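Local coordinates for putative Nitroreductase (Anabaena variabilis ATCC 29413, PDB 3EO7), which binds flavin mononucleotide and is probably an oxidoreductase of the nitroreductase family, at residues S439-A444 / A500-T505; I380-A385 / A433-T438; Y374-L379 / A446-R451. One frame throughout, in Å; residues are numbered along the deposited sequence.

Interaction 1 (S439-A444 / A500-T505); sequences SDLKSA and AVIYIT. With FMN (flavin mononucleotide), chain B.
Ser-439 and Ala-500 form an antiparallel hydrogen-bonded pair where two strands of the nitroreductase fold meet. Ser-439 N gives its hydrogen to Ala-500 O at 2.9 Å. Ala-500 N returns the bond to Ser-439 O at 2.8 Å. The side chains of both residues lie on the same face of the sheet. Leu-441, in the first turn of the following helix, adds an apolar contact to the pair. CG of Leu-441 is 4.0 Å from Ala-500 CB, and its CD1 methyl lies close by as well. The other methyl, Leu-441 CD2, reaches on to Ile-502 CD1 at 4.3 Å. Ile-502 turns CG1 beside its own backbone N (chi1 -59°), which brings this branch to Ser-439, with Ile-502 CG1 4.2 Å from Ser-439 CB. Ser-439 OG serves another part of the fold and is hydrogen-bonded to Leu-379 O. Helix 452-473 packs against this group, with Leu-456 touching both Ser-439 and Leu-441.

The helix start is capped. Asp-440 sits at the N-cap, and its OD1 accepts from Ser-443 N, which lies above the carboxylate plane. Further along strand 500-508, a classic beta bulge sets Ile-502 and Tyr-503 opposite the single residue His-437. Tyr-503, the second of the two, reaches the flavin. Its hydroxyl is hydrogen-bonded to His-191. The Tyr-503 ring approaches the dimethylbenzene end of the flavin obliquely, with Tyr-503 CE1 3.7 Å from FMN C7M.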
loop_
_atom_site.group_PDB
_atom_site.type_symbol
_atom_site.label_atom_id
_atom_site.label_comp_id
_atom_site.label_asym_id
_atom_site.label_seq_id
_atom_site.Cartn_x
_atom_site.Cartn_y
_atom_site.Cartn_z
ATOM N N SER A 439 8.043 -12.874 0.780
ATOM C CA SER A 439 8.791 -12.867 -0.462
ATOM C C SER A 439 10.182 -13.445 -0.309
ATOM O O SER A 439 10.850 -13.219 0.693
ATOM C CB SER A 439 8.931 -11.422 -0.996
ATOM O OG SER A 439 9.496 -11.386 -2.296
ATOM N N ASP A 440 10.606 -14.218 -1.290
ATOM C CA ASP A 440 11.975 -14.642 -1.379
ATOM C C ASP A 440 12.755 -13.438 -1.885
ATOM O O ASP A 440 12.733 -13.111 -3.067
ATOM C CB ASP A 440 12.104 -15.862 -2.305
ATOM C CG ASP A 440 13.542 -16.267 -2.571
ATOM O OD1 ASP A 440 14.522 -15.509 -2.307
ATOM O OD2 ASP A 440 13.682 -17.405 -3.076
ATOM N N LEU A 441 13.401 -12.734 -0.964
ATOM C CA LEU A 441 14.095 -11.488 -1.326
ATOM C C LEU A 441 15.217 -11.661 -2.333
ATOM O O LEU A 441 15.361 -10.827 -3.227
ATOM C CB LEU A 441 14.654 -10.813 -0.072
ATOM C CG LEU A 441 13.710 -10.291 0.966
ATOM C CD1 LEU A 441 14.563 -9.610 2.088
ATOM C CD2 LEU A 441 12.662 -9.328 0.364
ATOM N N LYS A 442 16.008 -12.729 -2.210
ATOM C CA LYS A 442 17.109 -12.962 -3.153
ATOM C C LYS A 442 16.566 -13.070 -4.575
ATOM O O LYS A 442 17.107 -12.450 -5.514
ATOM C CB LYS A 442 17.878 -14.216 -2.773
ATOM C CG LYS A 442 19.098 -14.471 -3.610
ATOM C CD LYS A 442 19.683 -15.865 -3.274
ATOM N N SER A 443 15.503 -13.841 -4.737
ATOM C CA SER A 443 14.891 -14.021 -6.031
ATOM C C SER A 443 14.306 -12.710 -6.555
ATOM O O SER A 443 14.489 -12.364 -7.724
ATOM C CB SER A 443 13.797 -15.086 -5.968
ATOM O OG SER A 443 13.240 -15.215 -7.254
ATOM N N ALA A 444 13.625 -11.965 -5.680
ATOM C CA ALA A 444 13.042 -10.680 -6.056
ATOM C C ALA A 444 14.124 -9.701 -6.538
ATOM O O ALA A 444 13.943 -8.968 -7.516
ATOM C CB ALA A 444 12.278 -10.083 -4.824
ATOM N N ALA A 500 10.823 -14.381 3.270
ATOM C CA ALA A 500 10.911 -13.347 4.297
ATOM C C ALA A 500 9.513 -12.762 4.478
ATOM O O ALA A 500 8.880 -12.375 3.512
ATOM C CB ALA A 500 11.858 -12.252 3.883
ATOM N N VAL A 501 9.034 -12.691 5.710
ATOM C CA VAL A 501 7.749 -12.068 5.997
ATOM C C VAL A 501 7.889 -10.555 5.807
ATOM O O VAL A 501 8.818 -9.935 6.369
ATOM C CB VAL A 501 7.253 -12.382 7.425
ATOM C CG1 VAL A 501 6.019 -11.564 7.755
ATOM C CG2 VAL A 501 6.988 -13.898 7.596
ATOM N N ILE A 502 6.996 -10.000 4.988
ATOM C CA ILE A 502 6.940 -8.570 4.649
ATOM C C ILE A 502 5.849 -7.837 5.430
ATOM O O ILE A 502 6.026 -6.707 5.838
ATOM C CB ILE A 502 6.625 -8.419 3.110
ATOM C CG1 ILE A 502 7.702 -9.118 2.278
ATOM C CG2 ILE A 502 6.474 -6.968 2.691
ATOM C CD1 ILE A 502 9.067 -8.640 2.630
ATOM N N TYR A 503 4.695 -8.477 5.620
ATOM C CA TYR A 503 3.577 -7.799 6.257
ATOM C C TYR A 503 2.636 -8.815 6.857
ATOM O O TYR A 503 2.605 -9.962 6.414
ATOM C CB TYR A 503 2.867 -6.932 5.205
ATOM C CG TYR A 503 1.829 -5.939 5.674
ATOM C CD1 TYR A 503 1.982 -5.231 6.866
ATOM C CD2 TYR A 503 0.724 -5.657 4.880
ATOM C CE1 TYR A 503 1.042 -4.319 7.294
ATOM C CE2 TYR A 503 -0.231 -4.715 5.275
ATOM C CZ TYR A 503 -0.054 -4.033 6.469
ATOM O OH TYR A 503 -0.929 -3.118 6.896
ATOM N N ILE A 504 1.887 -8.361 7.862
ATOM C CA ILE A 504 0.894 -9.144 8.573
ATOM C C ILE A 504 -0.417 -8.362 8.609
ATOM O O ILE A 504 -0.429 -7.156 8.845
ATOM C CB ILE A 504 1.342 -9.416 10.029
ATOM C CG1 ILE A 504 2.632 -10.223 10.010
ATOM C CG2 ILE A 504 0.222 -10.029 10.878
ATOM C CD1 ILE A 504 3.242 -10.460 11.420
ATOM N N THR A 505 -1.507 -9.066 8.356
ATOM C CA THR A 505 -2.851 -8.498 8.465
ATOM C C THR A 505 -3.701 -9.438 9.340
ATOM O O THR A 505 -3.893 -10.596 8.991
ATOM C CB THR A 505 -3.533 -8.282 7.115
ATOM O OG1 THR A 505 -2.763 -7.413 6.288
ATOM C CG2 THR A 505 -4.995 -7.715 7.307
HETATM N N1 FMN B . -2.130 -1.079 14.439
HETATM C C2 FMN B . -1.762 -1.768 15.583
HETATM O O2 FMN B . -2.475 -1.762 16.580
HETATM N N3 FMN B . -0.586 -2.462 15.692
HETATM C C4 FMN B . 0.331 -2.491 14.685
HETATM O O4 FMN B . 1.286 -3.285 14.772
HETATM C C4A FMN B . 0.000 -1.815 13.512
HETATM N N5 FMN B . 0.908 -1.761 12.472
HETATM C C5A FMN B . 0.536 -1.156 11.254
HETATM C C6 FMN B . 1.373 -1.181 10.145
HETATM C C7 FMN B . 1.016 -0.562 8.947
HETATM C C7M FMN B . 1.908 -0.712 7.705
HETATM C C8 FMN B . -0.204 0.094 8.844
HETATM C C8M FMN B . -0.731 0.614 7.523
HETATM C C9 FMN B . -1.074 0.130 9.949
HETATM C C9A FMN B . -0.703 -0.497 11.152
HETATM N N10 FMN B . -1.553 -0.458 12.251
HETATM C C10 FMN B . -1.220 -1.116 13.404
HETATM C "C1'" FMN B . -2.774 0.439 12.278
HETATM C "C2'" FMN B . -2.442 1.902 12.491
HETATM O "O2'" FMN B . -2.188 2.143 13.892
HETATM C "C3'" FMN B . -3.597 2.757 11.974
HETATM O "O3'" FMN B . -3.694 2.641 10.552
HETATM C "C4'" FMN B . -3.521 4.235 12.401
HETATM O "O4'" FMN B . -3.585 4.360 13.850
HETATM C "C5'" FMN B . -4.645 5.024 11.758
HETATM O "O5'" FMN B . -5.909 4.520 12.099
HETATM P P FMN B . -6.940 4.021 11.009
HETATM O O1P FMN B . -6.323 2.818 10.302
HETATM O O2P FMN B . -8.185 3.644 11.803
HETATM O O3P FMN B . -7.230 5.127 10.037
#

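Interaction 2 (I380-A385 / A433-T438); sequences IETFIA and AVIFHT
Thr-382 and His-437 face each other as a non-hydrogen-bonded pair between antiparallel strands. Thr-382 can be followed outward from CB, which bears two branches. Thr-382 CG2, anti to the backbone N, comes to 3.6 Å from Ile-435 CG2. Thr-382 OG1 lies beside the backbone N (chi1 -58°) and in the plane of the His-437 ring, at its edge, 3.6 Å from His-437 CD2. Thr-382 OG1 and His-437 NE2 are both hydrogen-bonded to the hydroxyl of Tyr-358, so one tyrosine ties together a pair that lies side by side. With an alanine here, the Tyr-358 hydroxyl would probably lose one of its partners, and a gap would open beside the Ile-435 methyl.

On the same face, Ile-384 runs alongside Ile-435, with the two CG1 atoms 4.2 Å apart. Helix 452-473 covers this side through Leu-463 on His-437 and Leu-467 on Ile-435.

The other face carries Glu-381, Phe-383 and Ala-385 against Thr-438, Phe-436 and Val-434. Thr-438 OG1 lies at the edge of the Phe-383 ring, 3.7 Å from Phe-383 CE1, and is hydrogen-bonded to Glu-499. Phe-436 directs its CE1 to Ala-385 CB at 4.1 Å, and Val-489 and Leu-493 of helix 486-493 also touch its side chain.

Three pairs of backbone bonds join the strands, at Glu-381 with Thr-438, Phe-383 with Phe-436 and Ala-385 with Val-434. Phe-436 N donates to Phe-383 O at 2.8 Å. The N-to-C directions of the short segments 381-385 and 433-438 are 158° apart, close to antiparallel. This is a regular antiparallel ladder within the mixed sheet of a nitroreductase-type, FMN-binding fold, with helices packed on both faces.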
loop_
_atom_site.group_PDB
_atom_site.type_symbol
_atom_site.label_atom_id
_atom_site.label_comp_id
_atom_site.label_asym_id
_atom_site.label_seq_id
_atom_site.Cartn_x
_atom_site.Cartn_y
_atom_site.Cartn_z
ATOM N N ILE A 380 5.193 -12.163 -4.380
ATOM C CA ILE A 380 4.605 -12.211 -3.050
ATOM C C ILE A 380 3.810 -13.505 -2.853
ATOM O O ILE A 380 3.035 -13.917 -3.725
ATOM C CB ILE A 380 3.698 -10.993 -2.836
ATOM C CG1 ILE A 380 4.577 -9.723 -2.713
ATOM C CG2 ILE A 380 2.802 -11.155 -1.578
ATOM C CD1 ILE A 380 3.828 -8.550 -2.873
ATOM N N GLU A 381 4.063 -14.165 -1.737
ATOM C CA GLU A 381 3.325 -15.349 -1.360
ATOM C C GLU A 381 2.459 -15.015 -0.145
ATOM O O GLU A 381 2.741 -14.085 0.625
ATOM C CB GLU A 381 4.286 -16.483 -1.073
ATOM C CG GLU A 381 5.121 -16.928 -2.277
ATOM C CD GLU A 381 4.294 -17.383 -3.440
ATOM O OE1 GLU A 381 3.240 -18.034 -3.229
ATOM O OE2 GLU A 381 4.695 -17.109 -4.594
ATOM N N THR A 382 1.403 -15.818 0.035
ATOM C CA THR A 382 0.452 -15.596 1.095
ATOM C C THR A 382 0.302 -16.864 1.931
ATOM O O THR A 382 0.069 -17.945 1.383
ATOM C CB THR A 382 -0.919 -15.164 0.530
ATOM O OG1 THR A 382 -0.764 -13.968 -0.263
ATOM C CG2 THR A 382 -1.953 -14.993 1.695
ATOM N N PHE A 383 0.493 -16.728 3.241
ATOM C CA PHE A 383 0.279 -17.821 4.221
ATOM C C PHE A 383 -0.706 -17.321 5.240
ATOM O O PHE A 383 -0.684 -16.136 5.602
ATOM C CB PHE A 383 1.575 -18.261 4.910
ATOM C CG PHE A 383 2.569 -18.862 3.952
ATOM C CD1 PHE A 383 3.374 -18.043 3.151
ATOM C CD2 PHE A 383 2.655 -20.248 3.803
ATOM C CE1 PHE A 383 4.279 -18.610 2.232
ATOM C CE2 PHE A 383 3.566 -20.806 2.886
ATOM C CZ PHE A 383 4.359 -19.964 2.103
ATOM N N ILE A 384 -1.593 -18.205 5.686
ATOM C CA ILE A 384 -2.607 -17.809 6.631
ATOM C C ILE A 384 -2.572 -18.669 7.874
ATOM O O ILE A 384 -2.686 -19.900 7.795
ATOM C CB ILE A 384 -4.038 -17.879 6.004
ATOM C CG1 ILE A 384 -4.034 -17.191 4.622
ATOM C CG2 ILE A 384 -5.064 -17.274 6.939
ATOM C CD1 ILE A 384 -5.428 -17.017 3.976
ATOM N N ALA A 385 -2.395 -18.030 9.021
ATOM C CA ALA A 385 -2.539 -18.725 10.294
ATOM C C ALA A 385 -4.017 -18.615 10.670
ATOM O O ALA A 385 -4.553 -17.514 10.847
ATOM C CB ALA A 385 -1.648 -18.114 11.384
ATOM N N ALA A 433 -8.011 -15.099 12.074
ATOM C CA ALA A 433 -7.022 -15.481 11.060
ATOM C C ALA A 433 -6.014 -14.352 10.917
ATOM O O ALA A 433 -6.341 -13.169 11.109
ATOM C CB ALA A 433 -7.687 -15.749 9.720
ATOM N N VAL A 434 -4.810 -14.727 10.538
ATOM C CA VAL A 434 -3.719 -13.768 10.374
ATOM C C VAL A 434 -3.058 -14.056 9.033
ATOM O O VAL A 434 -2.594 -15.186 8.794
ATOM C CB VAL A 434 -2.729 -13.838 11.520
ATOM C CG1 VAL A 434 -1.583 -12.794 11.272
ATOM C CG2 VAL A 434 -3.413 -13.570 12.896
ATOM N N ILE A 435 -3.076 -13.073 8.139
ATOM C CA ILE A 435 -2.494 -13.226 6.813
ATOM C C ILE A 435 -1.070 -12.661 6.720
ATOM O O ILE A 435 -0.831 -11.493 7.022
ATOM C CB ILE A 435 -3.423 -12.588 5.761
ATOM C CG1 ILE A 435 -4.800 -13.279 5.806
ATOM C CG2 ILE A 435 -2.843 -12.672 4.339
ATOM C CD1 ILE A 435 -5.772 -12.665 4.837
ATOM N N PHE A 436 -0.138 -13.516 6.305
ATOM C CA PHE A 436 1.267 -13.176 6.152
ATOM C C PHE A 436 1.620 -13.057 4.677
ATOM O O PHE A 436 1.399 -13.984 3.914
ATOM C CB PHE A 436 2.157 -14.262 6.762
ATOM C CG PHE A 436 2.021 -14.385 8.247
ATOM C CD1 PHE A 436 0.962 -15.077 8.813
ATOM C CD2 PHE A 436 2.913 -13.746 9.081
ATOM C CE1 PHE A 436 0.815 -15.111 10.203
ATOM C CE2 PHE A 436 2.769 -13.787 10.449
ATOM C CZ PHE A 436 1.721 -14.462 11.006
ATOM N N HIS A 437 2.127 -11.888 4.285
ATOM C CA HIS A 437 2.653 -11.689 2.961
ATOM C C HIS A 437 4.155 -11.868 3.062
ATOM O O HIS A 437 4.815 -11.281 3.931
ATOM C CB HIS A 437 2.294 -10.286 2.447
ATOM C CG HIS A 437 0.849 -10.139 2.136
ATOM N ND1 HIS A 437 0.071 -9.147 2.686
ATOM C CD2 HIS A 437 0.025 -10.893 1.371
ATOM C CE1 HIS A 437 -1.165 -9.272 2.235
ATOM N NE2 HIS A 437 -1.228 -10.334 1.443
ATOM N N THR A 438 4.696 -12.678 2.166
ATOM C CA THR A 438 6.101 -12.996 2.185
ATOM C C THR A 438 6.724 -12.888 0.801
ATOM O O THR A 438 6.029 -12.815 -0.213
ATOM C CB THR A 438 6.318 -14.446 2.683
ATOM O OG1 THR A 438 5.967 -15.362 1.644
ATOM C CG2 THR A 438 5.503 -14.762 3.994
#

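Interaction 3 (Y374-L379 / A446-R451); sequences YFDLNL and AQYGDR
Tyr-448 and Asp-376 make the tight polar part of this contact. Tyr-448 OH donates to Asp-376 OD2 at 3.1 Å, and OD2 lies in the plane of the tyrosine ring, at its edge. The carboxylate stands almost perpendicular to that ring, 88° between planes. The hydroxyl meets OD2 from above the carboxylate plane. Asp-376 puts CG anti to its own N (chi1 -166°), which turns the carboxylate toward the helix end. OD1 accepts from Asn-378 N in an Asx turn, so both oxygens are engaged. Leu-379 packs beside this group, with Leu-379 CD1 3.9 Å from Tyr-448 CD2.

The other side is looser and wetter. Gln-447 is exposed and runs alongside Leu-379, pointing the other way. Its NE2 is hydrogen-bonded to Ser-443 O. Gln-447 OE1 is 4.3 Å from Asp-376 OD2. A water bridges the two, donating to Asp-376 OD2 at 2.6 Å and to Gln-447 OE1 at 2.8 Å.

The contact joins the loop before strand 381-390 to the C-terminal end of helix 441-448. Helix 452-473 backs the loop, with Asp-459 accepting from the backbone N of Phe-375 and Asp-376.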
loop_
_atom_site.group_PDB
_atom_site.type_symbol
_atom_site.label_atom_id
_atom_site.label_comp_id
_atom_site.label_asym_id
_atom_site.label_seq_id
_atom_site.Cartn_x
_atom_site.Cartn_y
_atom_site.Cartn_z
ATOM N N TYR A 374 -0.318 -3.721 -10.019
ATOM C CA TYR A 374 0.619 -3.908 -8.922
ATOM C C TYR A 374 2.002 -3.825 -9.572
ATOM O O TYR A 374 2.145 -3.896 -10.789
ATOM C CB TYR A 374 0.464 -5.286 -8.288
ATOM C CG TYR A 374 -0.812 -5.424 -7.477
ATOM C CD1 TYR A 374 -2.022 -5.704 -8.092
ATOM C CD2 TYR A 374 -0.812 -5.287 -6.094
ATOM C CE1 TYR A 374 -3.195 -5.841 -7.339
ATOM C CE2 TYR A 374 -1.981 -5.425 -5.357
ATOM C CZ TYR A 374 -3.162 -5.700 -5.989
ATOM O OH TYR A 374 -4.324 -5.830 -5.267
ATOM N N PHE A 375 3.045 -3.771 -8.758
ATOM C CA PHE A 375 4.412 -3.769 -9.275
ATOM C C PHE A 375 4.750 -5.166 -9.757
ATOM O O PHE A 375 5.053 -5.366 -10.951
ATOM C CB PHE A 375 5.393 -3.224 -8.230
ATOM C CG PHE A 375 5.125 -1.810 -7.879
ATOM C CD1 PHE A 375 5.384 -0.808 -8.804
ATOM C CD2 PHE A 375 4.614 -1.452 -6.642
ATOM C CE1 PHE A 375 5.115 0.509 -8.509
ATOM C CE2 PHE A 375 4.333 -0.141 -6.351
ATOM C CZ PHE A 375 4.606 0.848 -7.274
ATOM N N ASP A 376 4.671 -6.159 -8.867
ATOM C CA ASP A 376 4.822 -7.546 -9.292
ATOM C C ASP A 376 4.347 -8.524 -8.239
ATOM O O ASP A 376 5.111 -8.930 -7.368
ATOM C CB ASP A 376 6.271 -7.866 -9.709
ATOM C CG ASP A 376 6.376 -9.193 -10.459
ATOM O OD1 ASP A 376 5.399 -9.946 -10.457
ATOM O OD2 ASP A 376 7.429 -9.466 -11.052
ATOM N N LEU A 377 3.084 -8.907 -8.320
ATOM C CA LEU A 377 2.512 -9.885 -7.374
ATOM C C LEU A 377 3.106 -11.264 -7.457
ATOM O O LEU A 377 3.018 -12.056 -6.501
ATOM C CB LEU A 377 1.007 -9.943 -7.503
ATOM C CG LEU A 377 0.227 -8.798 -6.889
ATOM C CD1 LEU A 377 -1.254 -9.138 -6.932
ATOM C CD2 LEU A 377 0.680 -8.543 -5.450
ATOM N N ASN A 378 3.773 -11.566 -8.572
ATOM C CA ASN A 378 4.435 -12.846 -8.668
ATOM C C ASN A 378 5.532 -13.040 -7.623
ATOM O O ASN A 378 5.964 -14.154 -7.406
ATOM C CB ASN A 378 5.008 -13.064 -10.042
ATOM C CG ASN A 378 3.931 -13.195 -11.096
ATOM O OD1 ASN A 378 2.916 -13.883 -10.893
ATOM N ND2 ASN A 378 4.142 -12.537 -12.228
ATOM N N LEU A 379 5.969 -11.951 -6.979
ATOM C CA LEU A 379 7.022 -12.001 -5.999
ATOM C C LEU A 379 6.508 -12.208 -4.557
ATOM O O LEU A 379 7.307 -12.345 -3.640
ATOM C CB LEU A 379 7.834 -10.714 -6.056
ATOM C CG LEU A 379 8.418 -10.326 -7.421
ATOM C CD1 LEU A 379 9.197 -9.018 -7.310
ATOM C CD2 LEU A 379 9.302 -11.454 -7.954
ATOM N N ALA A 446 17.003 -10.470 -7.726
ATOM C CA ALA A 446 17.550 -10.987 -8.983
ATOM C C ALA A 446 16.773 -10.445 -10.172
ATOM O O ALA A 446 17.340 -10.233 -11.253
ATOM C CB ALA A 446 17.563 -12.545 -8.998
ATOM N N GLN A 447 15.497 -10.171 -9.961
ATOM C CA GLN A 447 14.658 -9.650 -11.015
ATOM C C GLN A 447 14.598 -8.127 -11.131
ATOM O O GLN A 447 14.635 -7.602 -12.234
ATOM C CB GLN A 447 13.254 -10.213 -10.862
ATOM C CG GLN A 447 13.230 -11.731 -11.039
ATOM C CD GLN A 447 11.910 -12.287 -10.619
ATOM O OE1 GLN A 447 10.869 -11.962 -11.213
ATOM N NE2 GLN A 447 11.925 -13.109 -9.552
ATOM N N TYR A 448 14.535 -7.409 -10.008
ATOM C CA TYR A 448 14.339 -5.958 -10.049
ATOM C C TYR A 448 15.394 -5.142 -9.299
ATOM O O TYR A 448 15.242 -3.934 -9.117
ATOM C CB TYR A 448 12.989 -5.594 -9.494
ATOM C CG TYR A 448 11.840 -5.980 -10.392
ATOM C CD1 TYR A 448 11.487 -5.202 -11.483
ATOM C CD2 TYR A 448 11.128 -7.143 -10.136
ATOM C CE1 TYR A 448 10.406 -5.569 -12.312
ATOM C CE2 TYR A 448 10.053 -7.517 -10.945
ATOM C CZ TYR A 448 9.697 -6.730 -12.012
ATOM O OH TYR A 448 8.627 -7.147 -12.780
ATOM N N GLY A 449 16.455 -5.803 -8.868
ATOM C CA GLY A 449 17.484 -5.138 -8.106
ATOM C C GLY A 449 17.004 -4.762 -6.712
ATOM O O GLY A 449 15.916 -5.172 -6.262
ATOM N N ASP A 450 17.807 -3.975 -6.004
ATOM C CA ASP A 450 17.471 -3.616 -4.632
ATOM C C ASP A 450 16.195 -2.813 -4.499
ATOM O O ASP A 450 15.550 -2.871 -3.474
ATOM C CB ASP A 450 18.635 -2.908 -3.956
ATOM C CG ASP A 450 19.820 -3.826 -3.799
ATOM O OD1 ASP A 450 19.692 -4.792 -3.011
ATOM O OD2 ASP A 450 20.848 -3.561 -4.462
ATOM N N ARG A 451 15.857 -2.063 -5.543
ATOM C CA ARG A 451 14.599 -1.286 -5.577
ATOM C C ARG A 451 13.364 -2.167 -5.426
ATOM O O ARG A 451 12.299 -1.683 -5.082
ATOM C CB ARG A 451 14.544 -0.480 -6.869
ATOM C CG ARG A 451 13.331 0.459 -7.046
ATOM C CD ARG A 451 13.354 0.979 -8.471
ATOM N NE ARG A 451 12.392 2.057 -8.816
ATOM C CZ ARG A 451 12.685 3.366 -8.724
ATOM N NH1 ARG A 451 13.859 3.770 -8.235
ATOM N NH2 ARG A 451 11.812 4.267 -9.126
HETATM O O HOH W 1 8.136 -11.914 -11.583
#

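The three contacts lie along strand 433-439 and the helix 441-448 that follows it. Interactions 1 and 2 have centres about 10 Å apart and share the mixed sheet, in which strand 433-439 lies between 381-390 and 500-508. Interaction 3 sits at the helix's far end, its centre about 11 Å from that of interaction 1 and about 18 Å from that of interaction 2. Along the chain, interaction 2 is nested inside the loop closed by interaction 3 and ends before interaction 1 opens, while interactions 1 and 3 cross. The Ser-439 side chain ties interaction 1 to the loop of interaction 3. Together they connect a surface loop, through helix and sheet, to the strand that reaches the flavin.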